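Local coordinates for myosin regulatory light chain (Physarum polycephalum, PDB 2BL0), which binds calcium through an EF-hand and probably serves as a calcium-binding light chain on the regulatory domain of a myosin II, at residues 21-27 / 50-56; 27-31 / 60-64; 78-83 / 131-135. All coordinates share one frame; numbering follows the deposited sequence.

Contacts 1 and 2 belong to one unit, and contact 3 lies on the other side of the chain's centre. The first two have centres 9 Å apart and share Leu27. They also touch directly, Phe55 CE2 lying 3.8 Å from Phe60 CD1. Strand 22-23 is followed, after a 3-10 turn, by helix 27-33, and strand 54-55 by helix 57-64, so contact 2 packs the helices that follow the two paired strands. The calcium ion sits at contact 1, on the backbone oxygen of Lys21, and is about 12 Å from the side chain of Ala30 in contact 2. Contact 3 is separate, its centre about 33 Å from that of contact 1 and 26 Å from that of contact 2.

Contact 1: residues 21-27 / 50-56; sequences KVSIEEL and LNAKEFD. With CA (calcium ion), chain D.
Phe55 carries CG between its backbone N and carbonyl carbon (chi1 61°), and this puts the ring beside Val22 and under Leu27. Leu27 has CG anti to its backbone N (chi1 -180°), which brings CD1 over the ring. The ring is thus held on both faces. Leu27 CD1 sits 3.9 Å from the Phe55 ring centroid on one face. Val22 CB covers the opposite face at 4.1 Å from the same centroid. Both are CH-pi contacts, offset toward the rim. Ile24 CA lies at the ring edge. The delta methyls of Ile24 and Leu50 also meet, CD1 to CD1 at 3.6 Å. Leu27 CD2 reaches the same Leu50 methyl tip to tip.

The backbones are joined by three hydrogen bonds. Val22 and Phe55 form an antiparallel hydrogen-bonded pair, with Val22 N to Phe55 O at 2.9 Å and Phe55 N to Val22 O at 2.8 Å. Ile24 N gives a nearly straight bond to Lys53 O (2.9 Å), but it comes from above the carbonyl plane. At the outer end the Lys21 and Glu54 side chains cross at about a right angle. Their salt bridge is long, with Lys21 NZ 3.6 Å from Glu54 OE1.

Lys21 O binds calcium at 2.3 Å. Two waters complete the site with Asp15, Asp17 and Asp19. This is the calcium loop of an EF-hand, tied to its partner loop by the short two-stranded antiparallel sheet typical of paired EF-hands.

Contact 2: residues 27-31 / 60-64; sequences LGSAL and FKTVY
The ring of Phe60 turns an edge to the backbone of helix 27-33, where Leu31 N and Ala30 O lie in its plane. Ala30 O is 3.7 Å from Phe60 CZ, and Leu31 N is slightly farther, 3.9 Å from Phe60 CE1. Leu27 CD1 is also near the ring plane, 4.1 Å from Phe60 CD1. Ala30 CB approaches the ring obliquely, 3.6 Å from Phe60 CE1. The Tyr64 ring likewise offers an edge, and Leu31 CD2 lies in its plane.

Phe60 reaches across because CG stands anti to its backbone N (chi1 -177°). Its side chain and that of Leu27 slide past each other in opposite directions. Leu31 CD2 touches Phe60, Val63 and Tyr64. It lies 3.7 Å from Tyr64 CA and 3.9 Å from Val63 CG1. Leu31 and Val63 cross at about a right angle. The side chains that meet across the segments are apolar, and all six touching residues are buried. Replacing Phe60 with an alanine would probably open a gap beside Ala30 and Leu31 and take away the ring that Leu27 CD1 rests against.

The short helix axes approach to 11.1 Å at an angle of 67°. Tyr64 OH is hydrogen-bonded to Leu34 O and Ala2 N, which joins the end of helix 57-64 to the N-terminus and to the residue just after helix 27-33. Helix 4-14 lies against Phe60 and Tyr64 through Ile7, and helix 40-50 closes on Leu27 and Val63 through Ile46.

Contact 3: residues 78-83 / 131-135; sequences MLDAFR and YESFV
Phe82 and Tyr131 form the aromatic part of this contact. Their planes are nearly parallel, 9° apart, but the rings are slid so far that they barely overlap, with centroids 5.4 Å apart. Each ring is instead covered by the beta carbon of the other residue. Phe82 CB lies 3.6 Å from the Tyr131 ring centroid, and Tyr131 CB lies 3.8 Å from the Phe82 centroid. These are reciprocal CH-pi contacts, each over a face. They follow from torsions that lay the side chains past one another: Tyr131 has CG between its backbone N and carbonyl carbon (chi1 55°), and Phe82 has CG anti to its carbonyl carbon.

Apolar contacts extend the patch on several sides. Leu79 CD2 meets the edge of the Tyr131 ring in its plane, 3.7 Å from Tyr131 CE1. The two side chains cross at about a right angle. Val135 CG2 touches the Phe82 ring obliquely, 3.6 Å from Phe82 CD2. Phe134 CD2 also comes obliquely to that ring, 3.8 Å from Phe82 CZ. In the conformer given, Met78 CE packs on Val135 CG1 at 3.9 Å.

The polar end of Tyr131 looks outside the two segments. Its OH is hydrogen-bonded to Asp86, an inferred ligand of the second calcium site. Arg83 only passes close by, with its CD near Tyr131 OH.

The short helix axes run nearly antiparallel, at 155°, and approach to 10.1 Å. Helix 75-85 thus lies against the start of helix 131-140, whose Leu138 and Val139 also touch Met78. Strand 128-130, paired with strand 92-94, leads directly into Tyr131. Apolar side chains of another protein chain pack on Met78, Ala81, Phe82 and Phe134.

Contact 1: residues 21-27 / 50-56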
# COMPACT_ATOMS: atom_id res chain seq x y z
N LYS B 21 11.24 1.48 15.71
CA LYS B 21 12.67 1.59 15.40
C LYS B 21 13.05 0.78 14.17
O LYS B 21 12.54 -0.31 13.94
CB LYS B 21 13.53 1.12 16.58
CG LYS B 21 13.36 1.93 17.84
CD LYS B 21 13.88 3.35 17.72
CE LYS B 21 14.88 3.69 18.82
NZ LYS B 21 14.50 3.14 20.12
N VAL B 22 13.97 1.31 13.38
CA VAL B 22 14.48 0.62 12.21
C VAL B 22 16.00 0.62 12.32
O VAL B 22 16.58 1.62 12.75
CB VAL B 22 13.99 1.29 10.90
CG1 VAL B 22 14.73 0.76 9.72
CG2 VAL B 22 12.48 1.09 10.73
N SER B 23 16.63 -0.50 12.00
CA SER B 23 18.08 -0.64 12.09
C SER B 23 18.75 0.42 11.25
O SER B 23 18.28 0.73 10.17
CB SER B 23 18.54 -2.01 11.57
OG SER B 23 19.96 -2.05 11.44
N ILE B 24 19.85 0.96 11.75
CA ILE B 24 20.66 1.92 11.00
C ILE B 24 21.18 1.34 9.69
O ILE B 24 21.43 2.09 8.75
CB ILE B 24 21.84 2.44 11.88
CG1 ILE B 24 22.43 3.72 11.28
CG2 ILE B 24 22.92 1.37 12.03
CD1 ILE B 24 21.57 4.95 11.47
N GLU B 25 21.34 0.01 9.62
CA GLU B 25 21.79 -0.65 8.40
C GLU B 25 20.79 -0.59 7.28
O GLU B 25 21.14 -0.84 6.12
CB GLU B 25 22.14 -2.11 8.67
CG GLU B 25 23.23 -2.31 9.72
CD GLU B 25 24.54 -1.62 9.38
OE1 GLU B 25 25.30 -1.28 10.34
OE2 GLU B 25 24.85 -1.41 8.18
N GLU B 26 19.55 -0.25 7.61
CA GLU B 26 18.52 -0.04 6.61
C GLU B 26 18.23 1.42 6.25
O GLU B 26 17.36 1.67 5.43
CB GLU B 26 17.22 -0.68 7.08
CG GLU B 26 17.31 -2.17 7.37
CD GLU B 26 17.44 -3.00 6.11
OE1 GLU B 26 17.15 -2.48 5.02
OE2 GLU B 26 17.82 -4.20 6.23
N LEU B 27 18.93 2.38 6.84
CA LEU B 27 18.67 3.78 6.55
C LEU B 27 18.87 4.09 5.08
O LEU B 27 18.04 4.73 4.48
CB LEU B 27 19.57 4.68 7.42
CG LEU B 27 19.41 6.20 7.23
CD1 LEU B 27 17.98 6.69 7.49
CD2 LEU B 27 20.38 6.95 8.13
N LEU B 50 24.33 10.30 13.49
CA LEU B 50 23.28 9.72 14.29
C LEU B 50 23.84 8.97 15.50
O LEU B 50 23.18 8.93 16.54
CB LEU B 50 22.39 8.80 13.44
CG LEU B 50 21.62 9.50 12.32
CD1 LEU B 50 20.76 8.50 11.59
CD2 LEU B 50 20.77 10.65 12.87
N ASN B 51 25.04 8.39 15.38
CA ASN B 51 25.70 7.69 16.50
C ASN B 51 24.72 6.76 17.19
O ASN B 51 24.57 6.78 18.42
CB ASN B 51 26.32 8.67 17.52
CG ASN B 51 27.48 8.05 18.30
OD1 ASN B 51 28.51 7.70 17.73
ND2 ASN B 51 27.31 7.90 19.62
N ALA B 52 24.04 5.95 16.39
CA ALA B 52 23.00 5.05 16.91
C ALA B 52 22.95 3.77 16.07
O ALA B 52 23.37 3.76 14.92
CB ALA B 52 21.65 5.74 16.89
N LYS B 53 22.45 2.69 16.65
CA LYS B 53 22.31 1.45 15.89
C LYS B 53 20.92 1.35 15.25
O LYS B 53 20.70 0.45 14.44
CB LYS B 53 22.57 0.24 16.79
CG LYS B 53 21.49 -0.02 17.82
CD LYS B 53 21.86 -1.18 18.74
CE LYS B 53 20.65 -1.62 19.58
NZ LYS B 53 21.07 -2.58 20.63
N GLU B 54 20.00 2.24 15.64
CA GLU B 54 18.65 2.30 15.04
C GLU B 54 18.15 3.73 14.99
O GLU B 54 18.73 4.63 15.61
CB GLU B 54 17.65 1.44 15.84
CG GLU B 54 18.13 1.02 17.20
CD GLU B 54 17.05 0.38 18.05
OE1 GLU B 54 16.98 0.73 19.25
OE2 GLU B 54 16.30 -0.47 17.52
N PHE B 55 17.08 3.95 14.23
CA PHE B 55 16.47 5.28 14.13
C PHE B 55 14.95 5.19 14.17
O PHE B 55 14.37 4.18 13.79
CB PHE B 55 16.93 6.02 12.86
CG PHE B 55 16.57 5.33 11.56
CD1 PHE B 55 17.37 4.31 11.04
CD2 PHE B 55 15.43 5.71 10.86
CE1 PHE B 55 17.01 3.70 9.82
CE2 PHE B 55 15.08 5.10 9.65
CZ PHE B 55 15.87 4.08 9.14
N ASP B 56 14.32 6.26 14.62
CA ASP B 56 12.85 6.37 14.68
C ASP B 56 12.31 7.24 13.55
O ASP B 56 13.07 7.76 12.73
CB ASP B 56 12.36 6.82 16.07
CG ASP B 56 12.78 8.23 16.45
OD1 ASP B 56 13.23 9.03 15.61
OD2 ASP B 56 12.63 8.66 17.62
CA CA D . 11.58 -2.31 14.42
O HOH W 1 12.54 -3.06 12.48
O HOH W 2 13.43 -3.00 15.44

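Contact 2: residues 27-31 / 60-64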
# COMPACT_ATOMS: atom_id res chain seq x y z
N LEU B 27 18.93 2.38 6.84
CA LEU B 27 18.67 3.78 6.55
C LEU B 27 18.87 4.09 5.08
O LEU B 27 18.04 4.73 4.48
CB LEU B 27 19.57 4.68 7.42
CG LEU B 27 19.41 6.20 7.23
CD1 LEU B 27 17.98 6.69 7.49
CD2 LEU B 27 20.38 6.95 8.13
N GLY B 28 19.96 3.63 4.49
CA GLY B 28 20.19 3.84 3.08
C GLY B 28 19.04 3.32 2.23
O GLY B 28 18.52 4.04 1.37
N SER B 29 18.64 2.08 2.48
CA SER B 29 17.54 1.44 1.74
C SER B 29 16.24 2.21 1.84
O SER B 29 15.54 2.40 0.86
CB SER B 29 17.33 0.01 2.24
OG SER B 29 18.47 -0.76 1.91
N ALA B 30 15.95 2.70 3.04
CA ALA B 30 14.73 3.46 3.30
C ALA B 30 14.75 4.82 2.59
O ALA B 30 13.74 5.22 1.98
CB ALA B 30 14.52 3.62 4.82
N LEU B 31 15.87 5.54 2.65
CA LEU B 31 16.03 6.80 1.92
C LEU B 31 15.87 6.59 0.42
O LEU B 31 15.13 7.31 -0.28
CB LEU B 31 17.39 7.44 2.21
CG LEU B 31 17.59 7.95 3.62
CD1 LEU B 31 19.06 8.19 3.83
CD2 LEU B 31 16.77 9.21 3.87
N PHE B 60 14.04 9.75 10.75
CA PHE B 60 13.96 9.42 9.35
C PHE B 60 13.46 10.63 8.57
O PHE B 60 14.01 10.94 7.52
CB PHE B 60 13.02 8.24 9.15
CG PHE B 60 12.91 7.76 7.73
CD1 PHE B 60 14.04 7.52 6.95
CD2 PHE B 60 11.67 7.47 7.20
CE1 PHE B 60 13.90 7.02 5.66
CE2 PHE B 60 11.54 6.98 5.92
CZ PHE B 60 12.66 6.75 5.16
N LYS B 61 12.43 11.29 9.09
CA LYS B 61 11.89 12.49 8.43
C LYS B 61 12.94 13.57 8.28
O LYS B 61 13.10 14.16 7.20
CB LYS B 61 10.70 13.04 9.22
CG LYS B 61 9.44 12.25 9.02
CD LYS B 61 8.34 12.76 9.94
CE LYS B 61 7.06 12.00 9.73
NZ LYS B 61 5.93 12.60 10.49
N THR B 62 13.65 13.83 9.37
CA THR B 62 14.67 14.86 9.44
C THR B 62 15.79 14.57 8.45
O THR B 62 16.23 15.45 7.72
CB THR B 62 15.24 14.95 10.88
OG1 THR B 62 14.20 15.27 11.84
CG2 THR B 62 16.19 16.10 10.98
N VAL B 63 16.27 13.33 8.42
CA VAL B 63 17.34 12.93 7.53
C VAL B 63 16.89 13.03 6.07
O VAL B 63 17.60 13.59 5.22
CB VAL B 63 17.82 11.51 7.85
CG1 VAL B 63 18.79 10.99 6.76
CG2 VAL B 63 18.51 11.49 9.18
N TYR B 64 15.69 12.53 5.80
CA TYR B 64 15.16 12.48 4.45
C TYR B 64 14.93 13.86 3.87
O TYR B 64 15.11 14.06 2.68
CB TYR B 64 13.86 11.66 4.38
CG TYR B 64 13.26 11.65 2.99
CD1 TYR B 64 13.72 10.78 2.01
CD2 TYR B 64 12.23 12.52 2.65
CE1 TYR B 64 13.17 10.77 0.73
CE2 TYR B 64 11.68 12.54 1.38
CZ TYR B 64 12.15 11.66 0.42
OH TYR B 64 11.60 11.65 -0.82

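Contact 3: residues 78-83 / 131-135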
# COMPACT_ATOMS: atom_id res chain seq x y z
N MET B 78 26.19 11.41 -14.24
CA MET B 78 26.19 10.07 -14.83
C MET B 78 26.52 10.08 -16.31
O MET B 78 27.27 9.26 -16.79
CB MET B 78 24.84 9.38 -14.64
CG MET B 78 24.54 8.91 -13.19
SD MET B 78 23.13 7.77 -13.09
CE MET B 78 21.83 8.84 -12.92
N LEU B 79 25.93 11.01 -17.05
CA LEU B 79 26.18 11.05 -18.48
C LEU B 79 27.62 11.47 -18.79
O LEU B 79 28.23 10.96 -19.73
CB LEU B 79 25.20 11.98 -19.18
CG LEU B 79 24.24 11.41 -20.22
CD1 LEU B 79 23.97 12.48 -21.28
CD2 LEU B 79 24.66 10.12 -20.90
N ASP B 80 28.15 12.40 -18.00
CA ASP B 80 29.56 12.80 -18.08
C ASP B 80 30.48 11.60 -17.82
O ASP B 80 31.48 11.41 -18.51
CB ASP B 80 29.87 13.87 -17.02
CG ASP B 80 29.36 15.25 -17.38
OD1 ASP B 80 28.83 15.46 -18.49
OD2 ASP B 80 29.47 16.21 -16.60
N ALA B 81 30.14 10.81 -16.80
CA ALA B 81 30.89 9.61 -16.46
C ALA B 81 30.89 8.64 -17.63
O ALA B 81 31.92 8.18 -18.04
CB ALA B 81 30.33 8.94 -15.23
N PHE B 82 29.71 8.35 -18.18
CA PHE B 82 29.62 7.37 -19.26
C PHE B 82 30.27 7.88 -20.54
O PHE B 82 30.88 7.12 -21.27
CB PHE B 82 28.16 6.96 -19.53
CG PHE B 82 27.64 5.90 -18.59
CD1 PHE B 82 28.22 4.65 -18.53
CD2 PHE B 82 26.57 6.17 -17.74
CE1 PHE B 82 27.75 3.68 -17.67
CE2 PHE B 82 26.09 5.20 -16.88
CZ PHE B 82 26.69 3.96 -16.83
N ARG B 83 30.16 9.17 -20.81
CA ARG B 83 30.81 9.74 -21.98
C ARG B 83 32.34 9.56 -21.90
O ARG B 83 32.99 9.33 -22.92
CB ARG B 83 30.48 11.21 -22.10
CG ARG B 83 31.06 11.87 -23.34
CD ARG B 83 30.58 11.26 -24.64
NE ARG B 83 30.57 12.29 -25.67
CZ ARG B 83 31.43 12.39 -26.67
NH1 ARG B 83 32.40 11.49 -26.85
NH2 ARG B 83 31.30 13.42 -27.52
N TYR B 131 24.10 3.62 -22.97
CA TYR B 131 24.22 4.07 -21.59
C TYR B 131 23.25 5.19 -21.25
O TYR B 131 22.83 5.27 -20.13
CB TYR B 131 25.68 4.41 -21.21
CG TYR B 131 26.38 5.42 -22.08
CD1 TYR B 131 26.02 6.75 -22.07
CD2 TYR B 131 27.42 5.03 -22.91
CE1 TYR B 131 26.68 7.69 -22.88
CE2 TYR B 131 28.09 5.95 -23.73
CZ TYR B 131 27.71 7.28 -23.70
OH TYR B 131 28.36 8.18 -24.50
N GLU B 132 22.87 6.05 -22.20
CA GLU B 132 21.82 7.03 -21.89
C GLU B 132 20.49 6.35 -21.55
O GLU B 132 19.76 6.82 -20.65
CB GLU B 132 21.64 8.02 -23.04
CG GLU B 132 20.78 9.22 -22.65
CD GLU B 132 19.27 8.98 -22.70
OE1 GLU B 132 18.82 8.15 -23.52
OE2 GLU B 132 18.53 9.66 -21.92
N SER B 133 20.16 5.25 -22.21
CA SER B 133 18.95 4.49 -21.88
C SER B 133 19.08 3.91 -20.47
O SER B 133 18.11 3.84 -19.73
CB SER B 133 18.67 3.36 -22.87
OG SER B 133 18.39 3.87 -24.18
N PHE B 134 20.30 3.52 -20.09
CA PHE B 134 20.56 2.98 -18.76
C PHE B 134 20.38 4.08 -17.72
O PHE B 134 19.70 3.88 -16.72
CB PHE B 134 21.96 2.34 -18.70
CG PHE B 134 22.30 1.72 -17.36
CD1 PHE B 134 21.66 0.58 -16.92
CD2 PHE B 134 23.25 2.31 -16.53
CE1 PHE B 134 21.97 0.01 -15.67
CE2 PHE B 134 23.58 1.75 -15.30
CZ PHE B 134 22.94 0.61 -14.86
N VAL B 135 20.95 5.26 -17.97
CA VAL B 135 20.78 6.42 -17.11
C VAL B 135 19.30 6.76 -17.02
O VAL B 135 18.76 6.98 -15.95
CB VAL B 135 21.60 7.63 -17.63
CG1 VAL B 135 21.29 8.88 -16.81
CG2 VAL B 135 23.11 7.30 -17.59